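PDB 3LLC: putative hydrolase from Agrobacterium vitis, which is a putative alpha/beta-fold hydrolase that probably acts as an esterase or acyl-protein thioesterase. Local coordinates for residues H12-G17 with L97-H102; D21-A26 with D73-G78; R91-A96 with G117-R122. One frame throughout, in Å; residues are numbered along the deposited sequence. Where two conformers were deposited one is given.

Contact 1: residues H12-G17 with L97-H102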
loop_
_atom_site.group_PDB
_atom_site.type_symbol
_atom_site.label_atom_id
_atom_site.label_comp_id
_atom_site.label_asym_id
_atom_site.label_seq_id
_atom_site.Cartn_x
_atom_site.Cartn_y
_atom_site.Cartn_z
ATOM N N HIS A 12 19.198 -3.420 -2.529
ATOM C CA HIS A 12 18.951 -4.621 -3.351
ATOM C C HIS A 12 18.214 -4.263 -4.643
ATOM O O HIS A 12 17.441 -3.312 -4.669
ATOM C CB HIS A 12 18.068 -5.620 -2.557
ATOM C CG HIS A 12 18.762 -6.245 -1.387
ATOM N ND1 HIS A 12 19.433 -7.443 -1.479
ATOM C CD2 HIS A 12 18.913 -5.828 -0.105
ATOM C CE1 HIS A 12 19.992 -7.727 -0.313
ATOM N NE2 HIS A 12 19.682 -6.771 0.542
ATOM N N ALA A 13 18.404 -5.049 -5.696
ATOM C CA ALA A 13 17.573 -4.958 -6.924
ATOM C C ALA A 13 16.950 -6.326 -7.205
ATOM O O ALA A 13 17.682 -7.324 -7.235
ATOM C CB ALA A 13 18.431 -4.539 -8.117
ATOM N N ILE A 14 15.653 -6.361 -7.430
ATOM C CA ILE A 14 14.912 -7.608 -7.655
ATOM C C ILE A 14 14.234 -7.603 -9.023
ATOM O O ILE A 14 13.459 -6.689 -9.335
ATOM C CB ILE A 14 13.848 -7.812 -6.542
ATOM C CG1 ILE A 14 14.520 -7.951 -5.163
ATOM C CG2 ILE A 14 12.916 -9.023 -6.870
ATOM C CD1 ILE A 14 14.217 -6.831 -4.187
ATOM N N THR A 15 14.471 -8.640 -9.821
ATOM C CA THR A 15 13.820 -8.760 -11.124
ATOM C C THR A 15 12.410 -9.347 -10.959
ATOM O O THR A 15 12.233 -10.362 -10.295
ATOM C CB THR A 15 14.633 -9.624 -12.073
ATOM O OG1 THR A 15 15.966 -9.099 -12.176
ATOM C CG2 THR A 15 14.014 -9.661 -13.475
ATOM N N VAL A 16 11.421 -8.680 -11.552
ATOM C CA VAL A 16 10.012 -9.087 -11.480
ATOM C C VAL A 16 9.485 -9.212 -12.901
ATOM O O VAL A 16 9.712 -8.338 -13.732
ATOM C CB VAL A 16 9.170 -8.077 -10.674
ATOM C CG1 VAL A 16 7.687 -8.555 -10.551
ATOM C CG2 VAL A 16 9.784 -7.797 -9.278
ATOM N N GLY A 17 8.832 -10.336 -13.218
ATOM C CA GLY A 17 8.254 -10.542 -14.550
ATOM C C GLY A 17 9.192 -11.188 -15.560
ATOM O O GLY A 17 10.394 -11.377 -15.294
ATOM N N LEU A 97 4.639 -8.866 -3.866
ATOM C CA LEU A 97 4.779 -10.289 -3.552
ATOM C C LEU A 97 6.199 -10.793 -3.883
ATOM O O LEU A 97 6.780 -11.599 -3.130
ATOM C CB LEU A 97 3.690 -11.092 -4.282
ATOM C CG LEU A 97 3.581 -12.601 -4.046
ATOM C CD1 LEU A 97 3.514 -12.894 -2.550
ATOM C CD2 LEU A 97 2.359 -13.194 -4.778
ATOM N N ALA A 98 6.768 -10.351 -5.016
ATOM C CA ALA A 98 8.126 -10.739 -5.386
ATOM C C ALA A 98 9.180 -10.260 -4.368
ATOM O O ALA A 98 10.169 -10.947 -4.094
ATOM C CB ALA A 98 8.490 -10.251 -6.814
ATOM N N VAL A 99 8.984 -9.061 -3.841
ATOM C CA VAL A 99 9.915 -8.513 -2.857
ATOM C C VAL A 99 9.818 -9.353 -1.566
ATOM O O VAL A 99 10.840 -9.794 -1.016
ATOM C CB VAL A 99 9.615 -7.036 -2.595
ATOM C CG1 VAL A 99 10.338 -6.567 -1.308
ATOM C CG2 VAL A 99 10.032 -6.214 -3.831
ATOM N N LEU A 100 8.588 -9.635 -1.129
ATOM C CA LEU A 100 8.406 -10.489 0.047
ATOM C C LEU A 100 9.017 -11.884 -0.151
ATOM O O LEU A 100 9.706 -12.386 0.755
ATOM C CB LEU A 100 6.927 -10.559 0.461
ATOM C CG LEU A 100 6.620 -11.163 1.834
ATOM C CD1 LEU A 100 6.950 -10.184 2.955
ATOM C CD2 LEU A 100 5.171 -11.557 1.884
ATOM N N ASP A 101 8.810 -12.506 -1.319
ATOM C CA ASP A 101 9.363 -13.831 -1.602
ATOM C C ASP A 101 10.893 -13.849 -1.761
ATOM O O ASP A 101 11.540 -14.904 -1.607
ATOM C CB ASP A 101 8.721 -14.440 -2.855
ATOM C CG ASP A 101 7.209 -14.761 -2.667
ATOM O OD1 ASP A 101 6.708 -14.761 -1.507
ATOM O OD2 ASP A 101 6.523 -15.020 -3.691
ATOM N N HIS A 102 11.481 -12.692 -2.066
ATOM C CA HIS A 102 12.941 -12.600 -2.191
ATOM C C HIS A 102 13.595 -12.680 -0.796
ATOM O O HIS A 102 14.593 -13.335 -0.627
ATOM C CB HIS A 102 13.328 -11.301 -2.905
ATOM C CG HIS A 102 14.801 -11.147 -3.162
ATOM N ND1 HIS A 102 15.437 -11.735 -4.240
ATOM C CD2 HIS A 102 15.759 -10.461 -2.491
ATOM C CE1 HIS A 102 16.729 -11.444 -4.201
ATOM N NE2 HIS A 102 16.947 -10.656 -3.163
HETATM O O HOH W 1 19.466 -9.303 -3.296
#
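I14 of strand 12-16 lies across the imidazole of H102 on helix 97-102, its CG1 methylene resting over one face of the ring. CG1 sits 3.8 Å from the H102 ring centroid and 13° off the ring normal, a CH-pi contact placed almost squarely over the centre. H102 reaches this position because its CG stands anti to the backbone N (chi1 -176°), which carries the imidazole off the helix and over the strand. The CG1 branch of I14 in turn lies beside its own backbone N, and from there CD1 runs on to CG2 of V99 at 4.2 Å.

Two residues along the strand, V16 makes the other apolar step. Its CG2 methyl meets CB of A98 at 3.7 Å, while CG1 of V16 approaches the same methyl from slightly farther away. The backbones are near here, with CA of A98 6.6 Å from CA of V16.

The polar edge is bridged by water. One water molecule lies 2.6 Å from ND1 of H12, in the plane of that ring, and 2.9 Å from NE2 of H102, joining two imidazoles whose nitrogens do not touch directly. H12 also packs edge-to-face against F103.

Alternate strand residues H12, I14 and V16 thus face the helix; the axes of segments 12-16 and 97-102 make 122° between their N-to-C directions. Helix 89-103 packs here on the antiparallel edge of the alpha/beta hydrolase sheet, where outermost strand 9-16 pairs with strand 23-30, and turns L97 and L100 to helix 115-128.

Contact 2: residues D21-A26 with D73-G78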
loop_
_atom_site.group_PDB
_atom_site.type_symbol
_atom_site.label_atom_id
_atom_site.label_comp_id
_atom_site.label_asym_id
_atom_site.label_seq_id
_atom_site.Cartn_x
_atom_site.Cartn_y
_atom_site.Cartn_z
ATOM N N ASP A 21 7.886 -7.759 -20.252
ATOM C CA ASP A 21 7.306 -7.298 -18.995
ATOM C C ASP A 21 8.280 -7.260 -17.810
ATOM O O ASP A 21 7.885 -6.817 -16.733
ATOM C CB ASP A 21 6.080 -8.159 -18.619
ATOM C CG ASP A 21 4.921 -8.001 -19.609
ATOM O OD1 ASP A 21 4.654 -6.871 -20.064
ATOM O OD2 ASP A 21 4.270 -9.012 -19.925
ATOM N N ALA A 22 9.508 -7.733 -17.977
ATOM C CA ALA A 22 10.474 -7.757 -16.865
ATOM C C ALA A 22 10.800 -6.326 -16.426
ATOM O O ALA A 22 10.894 -5.421 -17.253
ATOM C CB ALA A 22 11.722 -8.502 -17.224
ATOM N N ARG A 23 10.915 -6.115 -15.125
ATOM C CA ARG A 23 11.382 -4.841 -14.595
ATOM C C ARG A 23 12.174 -5.061 -13.310
ATOM O O ARG A 23 11.895 -5.991 -12.544
ATOM C CB ARG A 23 10.200 -3.875 -14.357
ATOM C CG ARG A 23 9.147 -4.310 -13.336
ATOM C CD ARG A 23 7.962 -4.888 -13.999
ATOM N NE ARG A 23 6.834 -5.197 -13.123
ATOM C CZ ARG A 23 6.059 -6.265 -13.279
ATOM N NH1 ARG A 23 6.323 -7.149 -14.252
ATOM N NH2 ARG A 23 5.026 -6.466 -12.475
ATOM N N SER A 24 13.147 -4.189 -13.073
ATOM C CA SER A 24 13.965 -4.252 -11.857
ATOM C C SER A 24 13.397 -3.320 -10.772
ATOM O O SER A 24 13.188 -2.114 -11.008
ATOM C CB SER A 24 15.431 -3.882 -12.139
ATOM O OG SER A 24 16.112 -4.787 -12.998
ATOM N N ILE A 25 13.157 -3.880 -9.581
ATOM C CA ILE A 25 12.602 -3.169 -8.437
ATOM C C ILE A 25 13.707 -2.871 -7.405
ATOM O O ILE A 25 14.459 -3.773 -6.964
ATOM C CB ILE A 25 11.429 -4.017 -7.795
ATOM C CG1 ILE A 25 10.322 -4.227 -8.821
ATOM C CG2 ILE A 25 10.934 -3.393 -6.467
ATOM C CD1 ILE A 25 9.691 -2.901 -9.421
ATOM N N ALA A 26 13.842 -1.587 -7.051
ATOM C CA ALA A 26 14.820 -1.140 -6.069
ATOM C C ALA A 26 14.214 -1.292 -4.647
ATOM O O ALA A 26 13.044 -0.937 -4.400
ATOM C CB ALA A 26 15.232 0.338 -6.334
ATOM N N ASP A 73 10.380 0.625 -4.206
ATOM C CA ASP A 73 9.687 1.545 -5.143
ATOM C C ASP A 73 8.909 0.730 -6.172
ATOM O O ASP A 73 9.455 -0.164 -6.830
ATOM C CB ASP A 73 10.671 2.474 -5.849
ATOM C CG ASP A 73 11.083 3.713 -4.981
ATOM O OD1 ASP A 73 10.216 4.232 -4.231
ATOM O OD2 ASP A 73 12.252 4.165 -5.109
ATOM N N TYR A 74 7.631 1.045 -6.315
ATOM C CA TYR A 74 6.819 0.464 -7.403
ATOM C C TYR A 74 7.441 0.764 -8.774
ATOM O O TYR A 74 8.174 1.751 -8.925
ATOM C CB TYR A 74 5.411 1.029 -7.390
ATOM C CG TYR A 74 4.585 0.818 -6.132
ATOM C CD1 TYR A 74 4.205 -0.464 -5.722
ATOM C CD2 TYR A 74 4.084 1.897 -5.412
ATOM C CE1 TYR A 74 3.406 -0.641 -4.587
ATOM C CE2 TYR A 74 3.279 1.710 -4.280
ATOM C CZ TYR A 74 2.939 0.431 -3.887
ATOM O OH TYR A 74 2.160 0.257 -2.768
ATOM N N SER A 75 7.233 -0.121 -9.753
ATOM C CA SER A 75 7.645 0.186 -11.108
ATOM C C SER A 75 7.053 1.561 -11.519
ATOM O O SER A 75 5.935 1.897 -11.132
ATOM C CB SER A 75 7.233 -0.896 -12.131
ATOM O OG SER A 75 5.832 -1.134 -12.138
ATOM N N GLY A 76 7.829 2.333 -12.283
ATOM C CA GLY A 76 7.429 3.670 -12.706
ATOM C C GLY A 76 7.643 4.783 -11.686
ATOM O O GLY A 76 7.399 5.963 -11.985
ATOM N N HIS A 77 8.124 4.414 -10.505
ATOM C CA HIS A 77 8.293 5.332 -9.364
ATOM C C HIS A 77 9.747 5.302 -8.879
ATOM O O HIS A 77 10.431 4.260 -8.941
ATOM C CB HIS A 77 7.463 4.886 -8.159
ATOM C CG HIS A 77 5.969 4.893 -8.343
ATOM N ND1 HIS A 77 5.303 4.092 -9.262
ATOM C CD2 HIS A 77 5.000 5.541 -7.646
ATOM C CE1 HIS A 77 3.995 4.261 -9.124
ATOM N NE2 HIS A 77 3.783 5.133 -8.157
ATOM N N GLY A 78 10.209 6.431 -8.344
ATOM C CA GLY A 78 11.486 6.499 -7.666
ATOM C C GLY A 78 12.670 5.827 -8.370
ATOM O O GLY A 78 13.033 6.189 -9.497
#
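The methyls CG2 and CD1 of I25 reach the backbone of loop 73-78, whereas the polar link between the segments is made next door by A26. The amide of D73 donates to the carbonyl O of A26 at 3.1 Å with an N-H...O angle of 160°, joining the end of segment 21-26 to the start of the loop.

From CB, the I25 side chain divides. With CG1 beside the backbone N (chi1 -61°), CG2 is left anti to N and comes within 3.6 Å of the carbonyl O of D73. CG1 packs on V16 of the adjoining strand. CD1 at the tip turns back to the loop, 3.7 Å from the backbone N of S75 and 3.8 Å from the carbonyl O of D73, just where the type II turn Y74-H77 begins.

CG of R23 approaches CB of S75 at 4.1 Å. The R23 chain bends at chi2 (-99°), and NH1 then donates back to the carbonyl O of D21 at 3.0 Å. NE forms a salt bridge with E95, which also accepts the hydroxyl of S75, and NH2 pairs with E94 and the carbonyl O of R91, giving every guanidinium nitrogen an acceptor. Within the turn, ND1 of H77 donates to the carbonyl O of S75 at 3.0 Å, in the plane of the imidazole but above the carbonyl plane; the same O also accepts NE1 of W92.

Strand 23-30 lies between strands 9-16 and 68-72 in the alpha/beta hydrolase sheet. The loop leaves the C-terminal end of strand 68-72, and its Y74 touches the probable nucleophile elbow. Helix 89-103 packs on both partners through E95, which touches I25 and Y74, and V99, which touches I25.

Contact 3: residues R91-A96 with G117-R122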
loop_
_atom_site.group_PDB
_atom_site.type_symbol
_atom_site.label_atom_id
_atom_site.label_comp_id
_atom_site.label_asym_id
_atom_site.label_seq_id
_atom_site.Cartn_x
_atom_site.Cartn_y
_atom_site.Cartn_z
ATOM N N ARG A 91 0.168 -5.368 -11.538
ATOM C CA ARG A 91 1.637 -5.327 -11.660
ATOM C C ARG A 91 2.328 -4.897 -10.365
ATOM O O ARG A 91 3.387 -5.444 -9.994
ATOM C CB ARG A 91 2.091 -4.413 -12.829
ATOM C CG ARG A 91 1.949 -5.095 -14.173
ATOM C CD ARG A 91 2.082 -4.156 -15.335
ATOM N NE ARG A 91 3.346 -3.418 -15.447
ATOM C CZ ARG A 91 4.467 -3.866 -16.022
ATOM N NH1 ARG A 91 4.567 -5.108 -16.497
ATOM N NH2 ARG A 91 5.520 -3.055 -16.110
ATOM N N TRP A 92 1.734 -3.922 -9.664
ATOM C CA TRP A 92 2.315 -3.404 -8.426
ATOM C C TRP A 92 2.159 -4.415 -7.277
ATOM O O TRP A 92 3.060 -4.570 -6.456
ATOM C CB TRP A 92 1.704 -2.031 -8.081
ATOM C CG TRP A 92 2.146 -0.944 -9.083
ATOM C CD1 TRP A 92 3.351 -0.866 -9.705
ATOM C CD2 TRP A 92 1.395 0.219 -9.529
ATOM N NE1 TRP A 92 3.412 0.255 -10.520
ATOM C CE2 TRP A 92 2.236 0.938 -10.423
ATOM C CE3 TRP A 92 0.117 0.707 -9.271
ATOM C CZ2 TRP A 92 1.830 2.136 -11.045
ATOM C CZ3 TRP A 92 -0.296 1.884 -9.908
ATOM C CH2 TRP A 92 0.555 2.570 -10.792
ATOM N N LEU A 93 1.061 -5.165 -7.287
ATOM C CA LEU A 93 0.891 -6.286 -6.370
ATOM C C LEU A 93 1.925 -7.380 -6.650
ATOM O O LEU A 93 2.512 -7.930 -5.705
ATOM C CB LEU A 93 -0.530 -6.864 -6.492
ATOM C CG LEU A 93 -0.798 -8.203 -5.773
ATOM C CD1 LEU A 93 -0.640 -8.050 -4.216
ATOM C CD2 LEU A 93 -2.256 -8.703 -6.124
ATOM N N GLU A 94 2.124 -7.722 -7.922
ATOM C CA GLU A 94 3.096 -8.720 -8.310
ATOM C C GLU A 94 4.494 -8.365 -7.776
ATOM O O GLU A 94 5.266 -9.234 -7.332
ATOM C CB GLU A 94 3.139 -8.851 -9.835
ATOM C CG GLU A 94 4.073 -9.936 -10.336
ATOM C CD GLU A 94 4.168 -10.034 -11.866
ATOM O OE1 GLU A 94 3.762 -9.088 -12.598
ATOM O OE2 GLU A 94 4.684 -11.071 -12.338
ATOM N N GLU A 95 4.814 -7.079 -7.820
ATOM C CA GLU A 95 6.107 -6.593 -7.310
ATOM C C GLU A 95 6.213 -6.739 -5.761
ATOM O O GLU A 95 7.234 -7.201 -5.236
ATOM C CB GLU A 95 6.300 -5.128 -7.758
ATOM C CG GLU A 95 6.499 -4.991 -9.279
ATOM C CD GLU A 95 6.138 -3.595 -9.850
ATOM O OE1 GLU A 95 6.091 -2.649 -9.037
ATOM O OE2 GLU A 95 5.954 -3.490 -11.097
ATOM N N ALA A 96 5.168 -6.345 -5.046
ATOM C CA ALA A 96 5.123 -6.478 -3.608
ATOM C C ALA A 96 5.338 -7.944 -3.207
ATOM O O ALA A 96 6.161 -8.229 -2.328
ATOM C CB ALA A 96 3.791 -5.903 -3.009
ATOM N N GLY A 117 -2.666 0.358 0.920
ATOM C CA GLY A 117 -3.678 -0.371 1.699
ATOM C C GLY A 117 -4.483 -1.354 0.875
ATOM O O GLY A 117 -4.804 -2.465 1.336
ATOM N N TRP A 118 -4.794 -0.971 -0.368
ATOM C CA TRP A 118 -5.455 -1.902 -1.325
ATOM C C TRP A 118 -4.512 -3.056 -1.624
ATOM O O TRP A 118 -4.913 -4.231 -1.598
ATOM C CB TRP A 118 -5.789 -1.146 -2.641
ATOM C CG TRP A 118 -6.666 -1.862 -3.665
ATOM C CD1 TRP A 118 -7.166 -3.119 -3.603
ATOM C CD2 TRP A 118 -7.164 -1.288 -4.885
ATOM N NE1 TRP A 118 -7.932 -3.381 -4.734
ATOM C CE2 TRP A 118 -7.939 -2.268 -5.531
ATOM C CE3 TRP A 118 -7.009 -0.044 -5.501
ATOM C CZ2 TRP A 118 -8.580 -2.038 -6.759
ATOM C CZ3 TRP A 118 -7.631 0.186 -6.707
ATOM C CH2 TRP A 118 -8.412 -0.798 -7.334
ATOM N N ILE A 119 -3.260 -2.723 -1.928
ATOM C CA ILE A 119 -2.288 -3.760 -2.276
ATOM C C ILE A 119 -2.041 -4.683 -1.056
ATOM O O ILE A 119 -1.947 -5.901 -1.229
ATOM C CB ILE A 119 -0.994 -3.147 -2.907
ATOM C CG1 ILE A 119 -1.351 -2.438 -4.230
ATOM C CG2 ILE A 119 0.097 -4.225 -3.155
ATOM C CD1 ILE A 119 -0.217 -1.616 -4.822
ATOM N N ALA A 120 -2.002 -4.127 0.156
ATOM C CA ALA A 120 -1.865 -4.954 1.383
ATOM C C ALA A 120 -2.981 -5.983 1.520
ATOM O O ALA A 120 -2.722 -7.158 1.845
ATOM C CB ALA A 120 -1.824 -4.064 2.654
ATOM N N LEU A 121 -4.222 -5.548 1.269
ATOM C CA LEU A 121 -5.407 -6.454 1.345
ATOM C C LEU A 121 -5.347 -7.560 0.278
ATOM O O LEU A 121 -5.616 -8.738 0.575
ATOM C CB LEU A 121 -6.697 -5.607 1.239
ATOM C CG LEU A 121 -6.978 -4.665 2.412
ATOM C CD1 LEU A 121 -8.014 -3.553 2.103
ATOM C CD2 LEU A 121 -7.420 -5.522 3.597
ATOM N N ARG A 122 -4.966 -7.209 -0.958
ATOM C CA ARG A 122 -4.750 -8.226 -2.011
ATOM C C ARG A 122 -3.587 -9.184 -1.646
ATOM O O ARG A 122 -3.657 -10.399 -1.910
ATOM C CB ARG A 122 -4.471 -7.580 -3.391
ATOM C CG ARG A 122 -5.744 -6.951 -4.055
ATOM C CD ARG A 122 -6.720 -8.020 -4.605
ATOM N NE ARG A 122 -6.108 -8.845 -5.634
ATOM C CZ ARG A 122 -5.913 -10.161 -5.566
ATOM N NH1 ARG A 122 -6.325 -10.881 -4.521
ATOM N NH2 ARG A 122 -5.325 -10.772 -6.570
#
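I119 and L93 form the close-packed centre of the contact between helices 91-96 and 117-122, where their CA atoms come within 5.8 Å. I119 is modelled in two conformers; in the one described here its side chain divides over the opposing helix. CG2 reaches CA of L93 at 3.9 Å and CB of A96 at 4.1 Å, while CD1 extends the other way to CB of W92 at 3.8 Å, a touch that may hold for this conformer alone. It is made by the W92 methylene; the indole leads away from helix 117-122. I119 also touches the probable nucleophile elbow.

L93 answers with both methyls. Its CG is anti to the backbone N (chi1 170°), which swings the isobutyl group between I119 and R122. CD1 lies 4.0 Å from CG2 of I119, and CD2 meets CB of R122 at 3.7 Å. The L93 and R122 side chains cross at about a right angle.

The partly exposed R122 marks the more open side. Bends at chi2 and chi3 fold its guanidinium back to L93, with NH2 of R122 3.7 Å from CD2 of L93. The polar end has partners beyond the two segments: NE donates to N196 and NH1 to Q125, and a bound ethanediol, probably from the crystallisation liquor, lies nearby.

The axes of segments 91-96 and 117-122 approach to 9.9 Å, at 63°. Across the interface the contacts are apolar, apart from the arginine, whose aliphatic part packs on leucine while its charge is turned to other polar groups. Burial of hydrocarbon therefore probably provides most of the attraction, with the polar end of R122 satisfied outside the helix pair.

From the N terminus, strand 9-16 enters contact 1, whose helical half arrives only some eighty residues later. Inside that long loop the chain turns back as strand 23-30 and closes contact 2 with the loop after strand 68-72, so contact 2 is nested within contact 1. Helix 89-103 then supplies 91-96 to contact 3 and 97-102 to contact 1; because 117-122 follows both, contacts 1 and 3 cross along the chain, whereas contacts 2 and 3 are in series. Together they tie the edge of the main sheet, through helix 89-103, to helix 115-128, with E95 joining contact 2 to contact 3.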